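Local structure of Asp/Glu-specific dipeptidyl-peptidase (Flavobacterium psychrophilum, 5JXF) at residues Phe266-Asp278 / His718-Lys730. The protein removes dipeptides from the N-terminus of oligopeptides as a serine-type peptidase of family S46, with strict specificity for Asp or Glu at P1. Numbering follows the deposited sequence.
Sequences FLPVSLDGVQEDD and HLINEMKLVHPKK
Val269 and Ser270 pair with Leu725 and Val726 as a two-stranded parallel sheet, which ties the C-terminal tail to the 266-278 segment, away from the active site. Three backbone bonds form the ladder: Val269 N to Lys724 O, Val726 N to Val269 O, and Leu271 N to Val726 O. On one face, Val269 CB meets Leu725 CD2, while Val269 also packs on Met703 and Leu707 of helix 703-713. Beyond the strands, Asp272 reaches into the type I turn 727-730. With CG anti to the carbonyl carbon (chi1 -74°), the Asp272 carboxylate points at the turn. Asp272 OD1 takes His727 ND1 at 2.8 Å on its syn side, nearly in the imidazole plane although carboxylate and ring are turned 42° apart. Asp272 OD2 accepts Lys729 N at 2.7 Å through its anti lone pair. From there the extended Lys729 side chain runs along 272-278. Lys729 CB lies 3.3 Å from Asp272 OD2, CG rests against Asp272 CB, and Lys729 CD is 3.5 Å from Asp272 O. Lys729 CE then passes 3.5 Å from Gly273 O. At the tip, Lys729 NZ donates to a water that bonds Asp272 O, and forms a salt bridge with Asp278 OD2 at 2.7 Å through the syn lone pair. Asp278 OD2 also accepts Gln275 N at 2.8 Å, a nearly straight bond (173°) arriving from above the carboxylate plane.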
ATOM      1  N   PHE A 266      -5.430 -38.680  12.992  1.00 44.25           N
ATOM      2  CA  PHE A 266      -5.295 -37.290  13.360  1.00 42.52           C
ATOM      3  C   PHE A 266      -3.945 -36.838  12.858  1.00 43.92           C
ATOM      4  O   PHE A 266      -3.069 -37.664  12.649  1.00 40.02           O
ATOM      5  CB  PHE A 266      -5.443 -37.085  14.871  1.00 44.05           C
ATOM      6  CG  PHE A 266      -4.312 -37.636  15.683  1.00 53.10           C
ATOM      7  CD1 PHE A 266      -4.280 -38.980  16.040  1.00 42.22           C
ATOM      8  CD2 PHE A 266      -3.284 -36.801  16.109  1.00 55.85           C
ATOM      9  CE1 PHE A 266      -3.243 -39.478  16.799  1.00 44.03           C
ATOM     10  CE2 PHE A 266      -2.247 -37.291  16.868  1.00 54.70           C
ATOM     11  CZ  PHE A 266      -2.217 -38.629  17.216  1.00 47.66           C
ATOM     12  N   LEU A 267      -3.798 -35.534  12.625  1.00 36.96           N
ATOM     13  CA  LEU A 267      -2.600 -35.018  11.990  1.00 42.17           C
ATOM     14  C   LEU A 267      -1.583 -34.689  13.046  1.00 40.24           C
ATOM     15  O   LEU A 267      -1.873 -33.932  13.980  1.00 38.12           O
ATOM     16  CB  LEU A 267      -2.913 -33.769  11.145  1.00 38.67           C
ATOM     17  CG  LEU A 267      -4.012 -33.929  10.094  1.00 43.35           C
ATOM     18  CD1 LEU A 267      -4.368 -32.584   9.474  1.00 40.23           C
ATOM     19  CD2 LEU A 267      -3.568 -34.885   9.030  1.00 43.06           C
ATOM     20  N   PRO A 268      -0.387 -35.278  12.931  1.00 38.98           N
ATOM     21  CA  PRO A 268       0.689 -34.777  13.786  1.00 39.09           C
ATOM     22  C   PRO A 268       1.021 -33.348  13.316  1.00 43.72           C
ATOM     23  O   PRO A 268       0.777 -33.044  12.145  1.00 45.20           O
ATOM     24  CB  PRO A 268       1.846 -35.739  13.517  1.00 39.15           C
ATOM     25  CG  PRO A 268       1.259 -36.889  12.740  1.00 46.41           C
ATOM     26  CD  PRO A 268       0.081 -36.317  12.007  1.00 48.26           C
ATOM     27  N   VAL A 269       1.528 -32.513  14.221  1.00 45.56           N
ATOM     28  CA  VAL A 269       1.846 -31.127  13.941  1.00 48.54           C
ATOM     29  C   VAL A 269       3.355 -30.933  13.920  1.00 49.51           C
ATOM     30  O   VAL A 269       4.032 -31.216  14.903  1.00 48.17           O
ATOM     31  CB  VAL A 269       1.236 -30.173  14.994  1.00 48.04           C
ATOM     32  CG1 VAL A 269       1.633 -28.749  14.689  1.00 43.60           C
ATOM     33  CG2 VAL A 269      -0.283 -30.318  15.036  1.00 46.59           C
ATOM     34  N   SER A 270       3.872 -30.458  12.794  1.00 49.29           N
ATOM     35  CA  SER A 270       5.305 -30.220  12.639  1.00 49.25           C
ATOM     36  C   SER A 270       5.825 -28.989  13.405  1.00 50.68           C
ATOM     37  O   SER A 270       5.126 -27.987  13.508  1.00 46.34           O
ATOM     38  CB  SER A 270       5.641 -30.061  11.161  1.00 44.85           C
ATOM     39  OG  SER A 270       6.989 -29.660  11.006  1.00 44.80           O
ATOM     40  N   LEU A 271       7.045 -29.077  13.940  1.00 51.65           N
ATOM     41  CA  LEU A 271       7.709 -27.931  14.593  1.00 52.53           C
ATOM     42  C   LEU A 271       8.933 -27.470  13.813  1.00 46.41           C
ATOM     43  O   LEU A 271       9.671 -26.624  14.284  1.00 53.05           O
ATOM     44  CB  LEU A 271       8.153 -28.275  16.019  1.00 55.65           C
ATOM     45  CG  LEU A 271       7.155 -28.423  17.162  1.00 55.98           C
ATOM     46  CD1 LEU A 271       7.801 -29.158  18.333  1.00 54.43           C
ATOM     47  CD2 LEU A 271       6.654 -27.086  17.604  1.00 58.36           C
ATOM     48  N   ASP A 272       9.145 -28.045  12.633  1.00 50.05           N
ATOM     49  CA  ASP A 272      10.336 -27.797  11.834  1.00 54.86           C
ATOM     50  C   ASP A 272      10.068 -26.771  10.750  1.00 53.74           C
ATOM     51  O   ASP A 272      10.925 -26.529   9.908  1.00 49.58           O
ATOM     52  CB  ASP A 272      10.846 -29.094  11.191  1.00 58.14           C
ATOM     53  CG  ASP A 272      11.519 -30.022  12.198  1.00 60.07           C
ATOM     54  OD1 ASP A 272      11.505 -29.703  13.415  1.00 55.80           O
ATOM     55  OD2 ASP A 272      12.055 -31.075  11.771  1.00 64.90           O
ATOM     56  N   GLY A 273       8.857 -26.216  10.757  1.00 51.07           N
ATOM     57  CA  GLY A 273       8.491 -25.126   9.870  1.00 51.76           C
ATOM     58  C   GLY A 273       8.495 -25.366   8.372  1.00 47.93           C
ATOM     59  O   GLY A 273       8.594 -26.502   7.897  1.00 50.41           O
ATOM     60  N   VAL A 274       8.376 -24.265   7.629  1.00 46.05           N
ATOM     61  CA  VAL A 274       8.316 -24.301   6.173  1.00 42.07           C
ATOM     62  C   VAL A 274       9.378 -23.421   5.534  1.00 46.88           C
ATOM     63  O   VAL A 274       9.631 -22.308   5.997  1.00 46.49           O
ATOM     64  CB  VAL A 274       6.956 -23.830   5.651  1.00 41.54           C
ATOM     65  CG1 VAL A 274       5.827 -24.855   6.014  1.00 40.49           C
ATOM     66  CG2 VAL A 274       6.631 -22.472   6.231  1.00 40.58           C
ATOM     67  N   GLN A 275       9.970 -23.914   4.452  1.00 48.92           N
ATOM     68  CA  GLN A 275      10.890 -23.126   3.652  1.00 61.05           C
ATOM     69  C   GLN A 275      10.338 -23.100   2.233  1.00 53.68           C
ATOM     70  O   GLN A 275       9.598 -24.005   1.835  1.00 49.31           O
ATOM     71  CB  GLN A 275      12.314 -23.713   3.703  1.00 63.22           C
ATOM     72  CG  GLN A 275      13.270 -23.145   2.651  1.00 71.33           C
ATOM     73  CD  GLN A 275      14.684 -23.698   2.757  1.00 83.12           C
ATOM     74  OE1 GLN A 275      14.882 -24.869   3.086  1.00 86.61           O
ATOM     75  NE2 GLN A 275      15.677 -22.858   2.447  1.00 89.45           N
ATOM     76  N   GLU A 276      10.671 -22.044   1.500  1.00 48.97           N
ATOM     77  CA  GLU A 276      10.340 -21.892   0.087  1.00 47.11           C
ATOM     78  C   GLU A 276      10.602 -23.175  -0.697  1.00 57.06           C
ATOM     79  O   GLU A 276      11.597 -23.850  -0.461  1.00 57.04           O
ATOM     80  CB  GLU A 276      11.159 -20.709  -0.513  1.00 48.59           C
ATOM     81  CG  GLU A 276      10.959 -20.454  -2.013  1.00 50.88           C
ATOM     82  CD  GLU A 276      11.575 -19.108  -2.484  1.00 63.90           C
ATOM     83  OE1 GLU A 276      12.344 -18.497  -1.704  1.00 58.10           O
ATOM     84  OE2 GLU A 276      11.280 -18.663  -3.622  1.00 55.24           O
ATOM     85  N   ASP A 277       9.699 -23.481  -1.628  1.00 59.20           N
ATOM     86  CA  ASP A 277       9.705 -24.700  -2.441  1.00 53.80           C
ATOM     87  C   ASP A 277       9.250 -25.964  -1.688  1.00 48.50           C
ATOM     88  O   ASP A 277       9.225 -27.024  -2.281  1.00 48.07           O
ATOM     89  CB  ASP A 277      11.086 -24.973  -3.037  1.00 56.41           C
ATOM     90  CG  ASP A 277      11.534 -23.900  -3.997  1.00 67.48           C
ATOM     91  OD1 ASP A 277      10.671 -23.292  -4.669  1.00 73.20           O
ATOM     92  OD2 ASP A 277      12.760 -23.667  -4.074  1.00 76.19           O
ATOM     93  N   ASP A 278       8.951 -25.864  -0.398  1.00 46.29           N
ATOM     94  CA  ASP A 278       8.385 -27.012   0.312  1.00 54.26           C
ATOM     95  C   ASP A 278       7.078 -27.418  -0.343  1.00 48.10           C
ATOM     96  O   ASP A 278       6.219 -26.573  -0.601  1.00 49.00           O
ATOM     97  CB  ASP A 278       8.132 -26.718   1.789  1.00 54.76           C
ATOM     98  CG  ASP A 278       9.375 -26.870   2.642  1.00 54.13           C
ATOM     99  OD1 ASP A 278      10.424 -27.296   2.114  1.00 51.20           O
ATOM    100  OD2 ASP A 278       9.279 -26.594   3.858  1.00 53.86           O
ATOM    101  N   HIS A 718      -1.970 -27.520  27.985  1.00 59.29           N
ATOM    102  CA  HIS A 718      -2.642 -28.815  28.122  1.00 63.86           C
ATOM    103  C   HIS A 718      -3.247 -29.262  26.788  1.00 56.20           C
ATOM    104  O   HIS A 718      -3.273 -30.450  26.489  1.00 56.52           O
ATOM    105  CB  HIS A 718      -3.724 -28.770  29.208  1.00 65.26           C
ATOM    106  CG  HIS A 718      -4.835 -27.810  28.915  1.00 70.81           C
ATOM    107  ND1 HIS A 718      -4.670 -26.442  28.961  1.00 72.24           N
ATOM    108  CD2 HIS A 718      -6.127 -28.023  28.562  1.00 69.76           C
ATOM    109  CE1 HIS A 718      -5.813 -25.853  28.653  1.00 73.07           C
ATOM    110  NE2 HIS A 718      -6.713 -26.790  28.406  1.00 73.16           N
ATOM    111  N   LEU A 719      -3.696 -28.312  25.969  1.00 51.40           N
ATOM    112  CA  LEU A 719      -4.207 -28.672  24.654  1.00 53.78           C
ATOM    113  C   LEU A 719      -3.074 -29.165  23.766  1.00 64.72           C
ATOM    114  O   LEU A 719      -3.278 -30.025  22.907  1.00 66.13           O
ATOM    115  CB  LEU A 719      -4.923 -27.500  24.004  1.00 53.59           C
ATOM    116  CG  LEU A 719      -6.054 -26.941  24.857  1.00 58.81           C
ATOM    117  CD1 LEU A 719      -6.620 -25.692  24.191  1.00 61.11           C
ATOM    118  CD2 LEU A 719      -7.144 -28.002  25.078  1.00 61.98           C
ATOM    119  N   ILE A 720      -1.872 -28.643  23.989  1.00 60.47           N
ATOM    120  CA  ILE A 720      -0.726 -29.074  23.203  1.00 53.65           C
ATOM    121  C   ILE A 720      -0.294 -30.489  23.571  1.00 51.63           C
ATOM    122  O   ILE A 720       0.079 -31.277  22.703  1.00 65.99           O
ATOM    123  CB  ILE A 720       0.463 -28.121  23.383  1.00 64.09           C
ATOM    124  CG1 ILE A 720       0.060 -26.715  22.939  1.00 65.13           C
ATOM    125  CG2 ILE A 720       1.683 -28.628  22.613  1.00 63.19           C
ATOM    126  CD1 ILE A 720       1.219 -25.805  22.712  1.00 67.02           C
ATOM    127  N   ASN A 721      -0.349 -30.807  24.858  1.00 53.74           N
ATOM    128  CA  ASN A 721       0.053 -32.126  25.337  1.00 53.56           C
ATOM    129  C   ASN A 721      -0.754 -33.223  24.651  1.00 57.51           C
ATOM    130  O   ASN A 721      -0.316 -34.369  24.557  1.00 57.76           O
ATOM    131  CB  ASN A 721      -0.102 -32.218  26.861  1.00 54.13           C
ATOM    132  CG  ASN A 721       0.894 -31.329  27.608  1.00 66.22           C
ATOM    133  OD1 ASN A 721       1.985 -31.048  27.107  1.00 74.61           O
ATOM    134  ND2 ASN A 721       0.526 -30.899  28.812  1.00 63.43           N
ATOM    135  N   GLU A 722      -1.925 -32.829  24.159  1.00 52.17           N
ATOM    136  CA  GLU A 722      -2.861 -33.696  23.449  1.00 57.37           C
ATOM    137  C   GLU A 722      -2.364 -34.003  22.038  1.00 56.82           C
ATOM    138  O   GLU A 722      -2.754 -34.995  21.441  1.00 52.37           O
ATOM    139  CB  GLU A 722      -4.224 -33.006  23.385  1.00 57.40           C
ATOM    140  CG  GLU A 722      -5.422 -33.875  23.429  1.00 72.63           C
ATOM    141  CD  GLU A 722      -6.695 -33.050  23.389  1.00 75.40           C
ATOM    142  OE1 GLU A 722      -6.822 -32.102  24.190  1.00 74.97           O
ATOM    143  OE2 GLU A 722      -7.555 -33.334  22.528  1.00 75.94           O
ATOM    144  N   MET A 723      -1.510 -33.142  21.493  1.00 45.05           N
ATOM    145  CA  MET A 723      -1.114 -33.314  20.096  1.00 41.22           C
ATOM    146  C   MET A 723       0.130 -34.188  19.971  1.00 46.44           C
ATOM    147  O   MET A 723       0.783 -34.497  20.953  1.00 47.92           O
ATOM    148  CB  MET A 723      -0.872 -31.963  19.436  1.00 43.72           C
ATOM    149  CG  MET A 723      -2.017 -30.968  19.588  1.00 47.44           C
ATOM    150  SD  MET A 723      -1.460 -29.330  19.071  1.00 55.71           S
ATOM    151  CE  MET A 723      -2.556 -28.290  20.030  1.00 40.64           C
ATOM    152  N   LYS A 724       0.437 -34.612  18.758  1.00 48.96           N
ATOM    153  CA  LYS A 724       1.702 -35.273  18.507  1.00 48.97           C
ATOM    154  C   LYS A 724       2.618 -34.311  17.735  1.00 50.94           C
ATOM    155  O   LYS A 724       2.469 -34.130  16.535  1.00 50.77           O
ATOM    156  CB  LYS A 724       1.493 -36.572  17.739  1.00 47.64           C
ATOM    157  CG  LYS A 724       2.796 -37.252  17.331  1.00 52.28           C
ATOM    158  CD  LYS A 724       2.510 -38.564  16.628  1.00 59.74           C
ATOM    159  CE  LYS A 724       3.779 -39.343  16.337  1.00 65.64           C
ATOM    160  NZ  LYS A 724       3.449 -40.657  15.722  1.00 70.42           N
ATOM    161  N   LEU A 725       3.546 -33.680  18.451  1.00 51.42           N
ATOM    162  CA  LEU A 725       4.496 -32.741  17.864  1.00 50.65           C
ATOM    163  C   LEU A 725       5.643 -33.511  17.240  1.00 45.10           C
ATOM    164  O   LEU A 725       6.217 -34.377  17.884  1.00 47.97           O
ATOM    165  CB  LEU A 725       5.003 -31.779  18.936  1.00 52.18           C
ATOM    166  CG  LEU A 725       3.886 -31.037  19.673  1.00 57.75           C
ATOM    167  CD1 LEU A 725       4.471 -30.049  20.660  1.00 62.86           C
ATOM    168  CD2 LEU A 725       2.959 -30.318  18.682  1.00 51.12           C
ATOM    169  N   VAL A 726       5.957 -33.241  15.981  1.00 41.91           N
ATOM    170  CA  VAL A 726       6.997 -34.014  15.294  1.00 44.73           C
ATOM    171  C   VAL A 726       8.042 -33.129  14.605  1.00 51.00           C
ATOM    172  O   VAL A 726       7.810 -31.938  14.377  1.00 48.48           O
ATOM    173  CB  VAL A 726       6.396 -34.957  14.240  1.00 44.21           C
ATOM    174  CG1 VAL A 726       5.596 -36.073  14.920  1.00 46.25           C
ATOM    175  CG2 VAL A 726       5.512 -34.186  13.252  1.00 41.65           C
ATOM    176  N   HIS A 727       9.176 -33.736  14.258  1.00 54.41           N
ATOM    177  CA  HIS A 727      10.296 -33.044  13.608  1.00 51.68           C
ATOM    178  C   HIS A 727      10.725 -33.698  12.294  1.00 50.81           C
ATOM    179  O   HIS A 727      11.780 -34.320  12.233  1.00 60.28           O
ATOM    180  CB  HIS A 727      11.505 -33.008  14.535  1.00 51.76           C
ATOM    181  CG  HIS A 727      11.267 -32.284  15.820  1.00 55.47           C
ATOM    182  ND1 HIS A 727      11.432 -30.923  15.948  1.00 57.39           N
ATOM    183  CD2 HIS A 727      10.920 -32.739  17.048  1.00 60.19           C
ATOM    184  CE1 HIS A 727      11.176 -30.565  17.193  1.00 60.62           C
ATOM    185  NE2 HIS A 727      10.862 -31.647  17.881  1.00 66.02           N
ATOM    186  N   PRO A 728       9.927 -33.534  11.232  1.00 53.02           N
ATOM    187  CA  PRO A 728      10.183 -34.178   9.937  1.00 57.31           C
ATOM    188  C   PRO A 728      11.437 -33.711   9.205  1.00 59.24           C
ATOM    189  O   PRO A 728      11.865 -34.380   8.270  1.00 62.05           O
ATOM    190  CB  PRO A 728       8.944 -33.805   9.116  1.00 53.14           C
ATOM    191  CG  PRO A 728       8.468 -32.556   9.721  1.00 47.65           C
ATOM    192  CD  PRO A 728       8.724 -32.691  11.189  1.00 50.18           C
ATOM    193  N   LYS A 729      12.007 -32.576   9.580  1.00 67.43           N
ATOM    194  CA  LYS A 729      13.161 -32.083   8.835  1.00 66.74           C
ATOM    195  C   LYS A 729      14.459 -32.506   9.519  1.00 73.36           C
ATOM    196  O   LYS A 729      15.552 -32.207   9.049  1.00 68.67           O
ATOM    197  CB  LYS A 729      13.077 -30.562   8.664  1.00 59.26           C
ATOM    198  CG  LYS A 729      11.904 -30.128   7.778  1.00 58.42           C
ATOM    199  CD  LYS A 729      12.022 -28.683   7.322  1.00 53.23           C
ATOM    200  CE  LYS A 729      11.069 -28.358   6.185  1.00 50.36           C
ATOM    201  NZ  LYS A 729      11.285 -26.953   5.622  1.00 48.32           N
ATOM    202  N   LYS A 730      14.324 -33.241  10.618  1.00 78.31           N
ATOM    203  CA  LYS A 730      15.477 -33.705  11.372  1.00 81.79           C
ATOM    204  C   LYS A 730      15.929 -35.087  10.919  1.00 82.85           C
ATOM    205  O   LYS A 730      16.826 -35.200  10.085  1.00 88.79           O
ATOM    206  CB  LYS A 730      15.161 -33.716  12.868  1.00 85.40           C
ATOM    207  CG  LYS A 730      15.293 -32.348  13.549  1.00 83.30           C
ATOM    208  CD  LYS A 730      15.456 -32.508  15.068  1.00 87.68           C
ATOM    209  CE  LYS A 730      16.356 -33.705  15.445  1.00 91.63           C
ATOM    210  NZ  LYS A 730      17.685 -33.711  14.746  1.00 99.31           N
TER
HETATM  211  O   HOH W   1      -1.336 -33.712  16.504  1.00 41.92           O
HETATM  212  O   HOH W   2      11.864 -25.252   7.896  1.00 55.41           O